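Local coordinates for reticulocyte binding protein (Streptococcus agalactiae COH1, PDB 3FAW) that probably hydrolyses alpha-1,6-glucosidic linkages in pullulan and related branched glucans as a cell-wall-anchored pullulanase of group B Streptococcus, at residues H410-D415 / T429-S434; N522-G527 / P534-G539. All blocks are in the same frame, centred on the assembly; numbering follows the deposited sequence. Where two conformers were deposited one is given.

Interaction 1. Residues H410-D415 / T429-S434; sequences HFMNED and TTHAMS
Phe-411 directs an edge of its phenyl ring at the face of the His-431 imidazole in an offset edge-to-face pair, with ring centroids 5.9 Å apart and planes nearly perpendicular at 85°. The imidazole extends from the backbone toward 410-415, its CG anti to the carbonyl carbon (chi1 -49°). This places His-431 CE1 3.2 Å from His-410 O, which lies at the imidazole edge near the ring plane, a close approach without a classical hydrogen bond.

Met-412 meets the same carbon by its end. A bend at the thioether (chi3 -69°) swings Met-412 CE to 3.9 Å from His-431 CE1, and the two side chains cross obliquely. Phe-411 also reaches past the histidine. Phe-411 CE1 lies 3.6 Å from Thr-430 OG1, with the hydroxyl near the plane of the phenyl ring at its edge, while Phe-411 CZ approaches Thr-429 N at 3.8 Å.

Hydrogen bonds from both imidazole nitrogens, ND1 to Tyr-408 O and NE2 to Asp-494 OD2, fix the rotation of the His-431 ring; two acceptors of this kind would favour a protonated imidazole. Asp-494 uses its other oxygen, OD1, to bind Met-412 N, so one carboxylate ties the two segments together. Trp-122 of helix 122-129 packs against both Met-412 and Thr-430.

His-431 is the N-cap residue of helix 432-449, and its side chain links that helix start to the preceding loop. The arrangement belongs to the long connection between strands 385-390 and 453-456 of the (beta/alpha)8 barrel, the catalytic fold of the alpha-amylase family.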
loop_
_atom_site.group_PDB
_atom_site.type_symbol
_atom_site.label_atom_id
_atom_site.label_comp_id
_atom_site.label_asym_id
_atom_site.label_seq_id
_atom_site.Cartn_x
_atom_site.Cartn_y
_atom_site.Cartn_z
ATOM N N HIS A 410 6.019 -4.780 18.372
ATOM C CA HIS A 410 5.602 -5.774 17.391
ATOM C C HIS A 410 4.527 -6.697 17.959
ATOM O O HIS A 410 4.399 -6.841 19.180
ATOM C CB HIS A 410 6.803 -6.599 16.924
ATOM C CG HIS A 410 7.941 -5.771 16.409
ATOM N ND1 HIS A 410 9.146 -5.666 17.071
ATOM C CD2 HIS A 410 8.053 -5.006 15.297
ATOM C CE1 HIS A 410 9.952 -4.874 16.386
ATOM N NE2 HIS A 410 9.315 -4.460 15.306
ATOM N N PHE A 411 3.751 -7.308 17.067
ATOM C CA PHE A 411 2.924 -8.453 17.439
ATOM C C PHE A 411 3.873 -9.530 17.961
ATOM O O PHE A 411 4.975 -9.694 17.438
ATOM C CB PHE A 411 2.126 -8.998 16.255
ATOM C CG PHE A 411 0.915 -8.182 15.887
ATOM C CD1 PHE A 411 -0.018 -7.804 16.847
ATOM C CD2 PHE A 411 0.684 -7.825 14.559
ATOM C CE1 PHE A 411 -1.142 -7.067 16.499
ATOM C CE2 PHE A 411 -0.444 -7.085 14.202
ATOM C CZ PHE A 411 -1.359 -6.709 15.175
ATOM N N MET A 412 3.447 -10.245 18.999
ATOM C CA MET A 412 4.343 -11.125 19.738
ATOM C C MET A 412 3.828 -12.552 19.877
ATOM O O MET A 412 2.620 -12.803 19.864
ATOM C CB MET A 412 4.586 -10.553 21.135
ATOM C CG MET A 412 5.673 -9.489 21.202
ATOM S SD MET A 412 5.797 -8.777 22.857
ATOM C CE MET A 412 4.254 -7.867 22.931
ATOM N N ASN A 413 4.776 -13.479 20.002
ATOM C CA ASN A 413 4.494 -14.832 20.454
ATOM C C ASN A 413 4.330 -14.781 21.971
ATOM O O ASN A 413 4.750 -13.812 22.609
ATOM C CB ASN A 413 5.637 -15.787 20.086
ATOM C CG ASN A 413 5.840 -15.917 18.588
ATOM O OD1 ASN A 413 4.954 -16.362 17.872
ATOM N ND2 ASN A 413 7.025 -15.547 18.114
ATOM N N GLU A 414 3.724 -15.818 22.544
ATOM C CA GLU A 414 3.477 -15.879 23.994
ATOM C C GLU A 414 4.751 -15.840 24.841
ATOM O O GLU A 414 4.693 -15.467 26.015
ATOM C CB GLU A 414 2.650 -17.121 24.354
ATOM C CG GLU A 414 1.195 -17.023 23.911
ATOM C CD GLU A 414 0.388 -18.287 24.181
ATOM O OE1 GLU A 414 -0.841 -18.258 23.944
ATOM O OE2 GLU A 414 0.972 -19.305 24.624
ATOM N N ASP A 415 5.889 -16.216 24.260
ATOM C CA ASP A 415 7.179 -16.109 24.961
ATOM C C ASP A 415 7.779 -14.697 24.929
ATOM O O ASP A 415 8.827 -14.455 25.530
ATOM C CB ASP A 415 8.186 -17.156 24.446
ATOM C CG ASP A 415 8.646 -16.907 23.010
ATOM O OD1 ASP A 415 8.164 -15.964 22.346
ATOM O OD2 ASP A 415 9.509 -17.680 22.549
ATOM N N THR A 429 -0.347 -3.139 15.785
ATOM C CA THR A 429 -1.112 -1.889 15.864
ATOM C C THR A 429 -2.315 -1.926 16.811
ATOM O O THR A 429 -3.067 -0.960 16.876
ATOM C CB THR A 429 -1.557 -1.408 14.460
ATOM O OG1 THR A 429 -2.277 -2.453 13.797
ATOM C CG2 THR A 429 -0.337 -0.993 13.625
ATOM N N THR A 430 -2.495 -3.030 17.538
ATOM C CA THR A 430 -3.414 -3.072 18.676
ATOM C C THR A 430 -2.751 -2.496 19.939
ATOM O O THR A 430 -3.435 -2.127 20.890
ATOM C CB THR A 430 -3.903 -4.512 18.967
ATOM O OG1 THR A 430 -2.781 -5.378 19.186
ATOM C CG2 THR A 430 -4.724 -5.045 17.803
ATOM N N HIS A 431 -1.419 -2.422 19.931
ATOM C CA HIS A 431 -0.651 -1.889 21.057
ATOM C C HIS A 431 -0.635 -0.363 20.947
ATOM O O HIS A 431 -0.417 0.179 19.870
ATOM C CB HIS A 431 0.776 -2.463 21.073
ATOM C CG HIS A 431 0.832 -3.959 20.937
ATOM N ND1 HIS A 431 2.018 -4.653 20.815
ATOM C CD2 HIS A 431 -0.152 -4.890 20.885
ATOM C CE1 HIS A 431 1.762 -5.945 20.703
ATOM N NE2 HIS A 431 0.453 -6.116 20.748
ATOM N N ALA A 432 -0.868 0.316 22.069
ATOM C CA ALA A 432 -1.181 1.753 22.076
ATOM C C ALA A 432 -0.174 2.657 21.354
ATOM O O ALA A 432 -0.568 3.508 20.543
ATOM C CB ALA A 432 -1.382 2.242 23.516
ATOM N N MET A 433 1.115 2.502 21.650
ATOM C CA MET A 433 2.133 3.370 21.054
ATOM C C MET A 433 2.462 2.948 19.617
ATOM O O MET A 433 2.922 3.763 18.819
ATOM C CB MET A 433 3.394 3.409 21.918
ATOM C CG MET A 433 3.158 3.820 23.370
ATOM S SD MET A 433 2.326 5.407 23.582
ATOM C CE MET A 433 0.610 4.905 23.634
ATOM N N SER A 434 2.214 1.680 19.292
ATOM C CA SER A 434 2.314 1.195 17.911
ATOM C C SER A 434 1.142 1.729 17.084
ATOM O O SER A 434 1.311 2.111 15.925
ATOM C CB SER A 434 2.313 -0.331 17.868
ATOM O OG SER A 434 3.456 -0.867 18.514
#

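Interaction 2. Residues N522-G527 / P534-G539; sequences NSLKSG and PAFITG
Ser-523 O and Leu-524 O, at the C-terminal end of helix 518-525, accept successive backbone N-H groups from the returning loop. Phe-536 N binds Ser-523 O at 3.0 Å, and Ile-537 N binds Leu-524 O at 3.0 Å with an almost straight N-H...O angle of 174°. Both donors lie in the carbonyl planes.

The loop is braced for this by a type I turn: Thr-538 N bonds to Ala-535 O, while Thr-538 OG1 receives Ala-535 N at 2.7 Å. On the helix side, Lys-525 curls back through bends at chi2 and chi3, bringing Lys-525 NZ 3.0 Å from Ser-526 O.

Around these bonds the packing is tight. Ala-535 CB presses against the helix end, 3.2 Å from Ser-523 O. Ile-537 holds CG1 between its backbone N and carbonyl carbon (chi1 75°), alongside Leu-524 O, and Ile-537 CD1 reaches 4.0 Å from Lys-525 CB. The side chains of Leu-524 and Phe-536 run alongside each other in the same direction, Leu-524 CD2 lying 3.9 Å from Phe-536 CB; Met-607 of helix 590-609 touches both.

This is backbone capping of a helix C-terminus by a following turn, within the connection between barrel strands 513-516 and 566-568.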
loop_
_atom_site.group_PDB
_atom_site.type_symbol
_atom_site.label_atom_id
_atom_site.label_comp_id
_atom_site.label_asym_id
_atom_site.label_seq_id
_atom_site.Cartn_x
_atom_site.Cartn_y
_atom_site.Cartn_z
ATOM N N ASN A 522 -9.296 -11.863 -11.265
ATOM C CA ASN A 522 -9.197 -13.270 -11.673
ATOM C C ASN A 522 -10.161 -13.642 -12.792
ATOM O O ASN A 522 -9.763 -14.261 -13.785
ATOM C CB ASN A 522 -9.447 -14.199 -10.480
ATOM C CG ASN A 522 -8.316 -14.181 -9.473
ATOM O OD1 ASN A 522 -7.285 -13.553 -9.689
ATOM N ND2 ASN A 522 -8.506 -14.883 -8.362
ATOM N N SER A 523 -11.428 -13.267 -12.623
ATOM C CA SER A 523 -12.469 -13.620 -13.587
ATOM C C SER A 523 -12.202 -13.045 -14.982
ATOM O O SER A 523 -12.451 -13.715 -15.988
ATOM C CB SER A 523 -13.839 -13.161 -13.086
ATOM O OG SER A 523 -14.183 -13.817 -11.878
ATOM N N LEU A 524 -11.690 -11.816 -15.040
ATOM C CA LEU A 524 -11.436 -11.148 -16.326
ATOM C C LEU A 524 -10.120 -11.552 -17.001
ATOM O O LEU A 524 -10.089 -11.724 -18.221
ATOM C CB LEU A 524 -11.476 -9.624 -16.165
ATOM C CG LEU A 524 -12.821 -8.979 -15.805
ATOM C CD1 LEU A 524 -12.758 -7.467 -16.031
ATOM C CD2 LEU A 524 -13.972 -9.589 -16.595
ATOM N N LYS A 525 -9.039 -11.685 -16.232
ATOM C CA LYS A 525 -7.708 -11.930 -16.832
ATOM C C LYS A 525 -6.726 -12.762 -15.987
ATOM O O LYS A 525 -5.519 -12.707 -16.214
ATOM C CB LYS A 525 -7.058 -10.591 -17.240
ATOM C CG LYS A 525 -7.166 -9.462 -16.212
ATOM C CD LYS A 525 -6.426 -9.743 -14.906
ATOM C CE LYS A 525 -4.906 -9.758 -15.091
ATOM N NZ LYS A 525 -4.195 -9.766 -13.790
ATOM N N SER A 526 -7.249 -13.529 -15.033
ATOM C CA SER A 526 -6.443 -14.387 -14.142
ATOM C C SER A 526 -5.617 -13.644 -13.089
ATOM O O SER A 526 -5.367 -12.438 -13.183
ATOM C CB SER A 526 -5.523 -15.331 -14.935
ATOM O OG SER A 526 -4.313 -14.698 -15.339
ATOM N N GLY A 527 -5.200 -14.412 -12.087
ATOM C CA GLY A 527 -4.354 -13.938 -10.995
ATOM C C GLY A 527 -4.078 -15.080 -10.029
ATOM O O GLY A 527 -4.343 -16.233 -10.345
ATOM N N PRO A 534 -6.522 -18.955 -18.980
ATOM C CA PRO A 534 -7.535 -18.237 -19.766
ATOM C C PRO A 534 -8.771 -17.830 -18.951
ATOM O O PRO A 534 -9.313 -18.638 -18.196
ATOM C CB PRO A 534 -7.914 -19.248 -20.855
ATOM C CG PRO A 534 -6.720 -20.104 -21.003
ATOM C CD PRO A 534 -6.121 -20.215 -19.632
ATOM N N ALA A 535 -9.186 -16.574 -19.109
ATOM C CA ALA A 535 -10.337 -16.015 -18.405
ATOM C C ALA A 535 -11.189 -15.224 -19.405
ATOM O O ALA A 535 -11.078 -15.453 -20.609
ATOM C CB ALA A 535 -9.874 -15.138 -17.245
ATOM N N PHE A 536 -12.026 -14.302 -18.928
ATOM C CA PHE A 536 -13.027 -13.664 -19.797
ATOM C C PHE A 536 -12.455 -13.007 -21.061
ATOM O O PHE A 536 -12.955 -13.252 -22.156
ATOM C CB PHE A 536 -13.863 -12.638 -19.028
ATOM C CG PHE A 536 -15.116 -12.218 -19.751
ATOM C CD1 PHE A 536 -16.232 -13.046 -19.765
ATOM C CD2 PHE A 536 -15.180 -11.002 -20.418
ATOM C CE1 PHE A 536 -17.388 -12.670 -20.432
ATOM C CE2 PHE A 536 -16.338 -10.615 -21.088
ATOM C CZ PHE A 536 -17.441 -11.452 -21.098
ATOM N N ILE A 537 -11.425 -12.175 -20.912
ATOM C CA ILE A 537 -10.835 -11.473 -22.060
ATOM C C ILE A 537 -9.669 -12.232 -22.718
ATOM O O ILE A 537 -9.046 -11.708 -23.640
ATOM C CB ILE A 537 -10.386 -10.022 -21.701
ATOM C CG1 ILE A 537 -9.093 -10.016 -20.867
ATOM C CG2 ILE A 537 -11.522 -9.274 -20.998
ATOM C CD1 ILE A 537 -8.678 -8.633 -20.366
ATOM N N THR A 538 -9.386 -13.450 -22.252
ATOM C CA THR A 538 -8.275 -14.257 -22.776
ATOM C C THR A 538 -8.713 -15.672 -23.192
ATOM O O THR A 538 -7.927 -16.625 -23.121
ATOM C CB THR A 538 -7.119 -14.348 -21.752
ATOM O OG1 THR A 538 -7.622 -14.816 -20.497
ATOM C CG2 THR A 538 -6.463 -12.981 -21.560
ATOM N N GLY A 539 -9.967 -15.799 -23.622
ATOM C CA GLY A 539 -10.465 -17.040 -24.230
ATOM C C GLY A 539 -10.982 -18.129 -23.300
ATOM O O GLY A 539 -11.223 -19.248 -23.746
#

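Both contacts are buried and belong to connections of the same (beta/alpha)8 barrel, yet they share no helix or strand: their centres are about 40 Å apart and their nearest atoms about 25 Å. Interaction 1 involves the start of helix 432-449, whereas interaction 2 closes the end of helix 518-525. The chemistry differs accordingly. Interaction 1 has no direct hydrogen bond between its segments and relies on aromatic and thioether contacts, with Asp-494 bridging from another loop. Interaction 2 is joined directly through the main chain, with aliphatic packing around it. Interaction 1 also meets helix 122-129, while side chains of interaction 2 touch helices 544-551, 578-586 and 590-609.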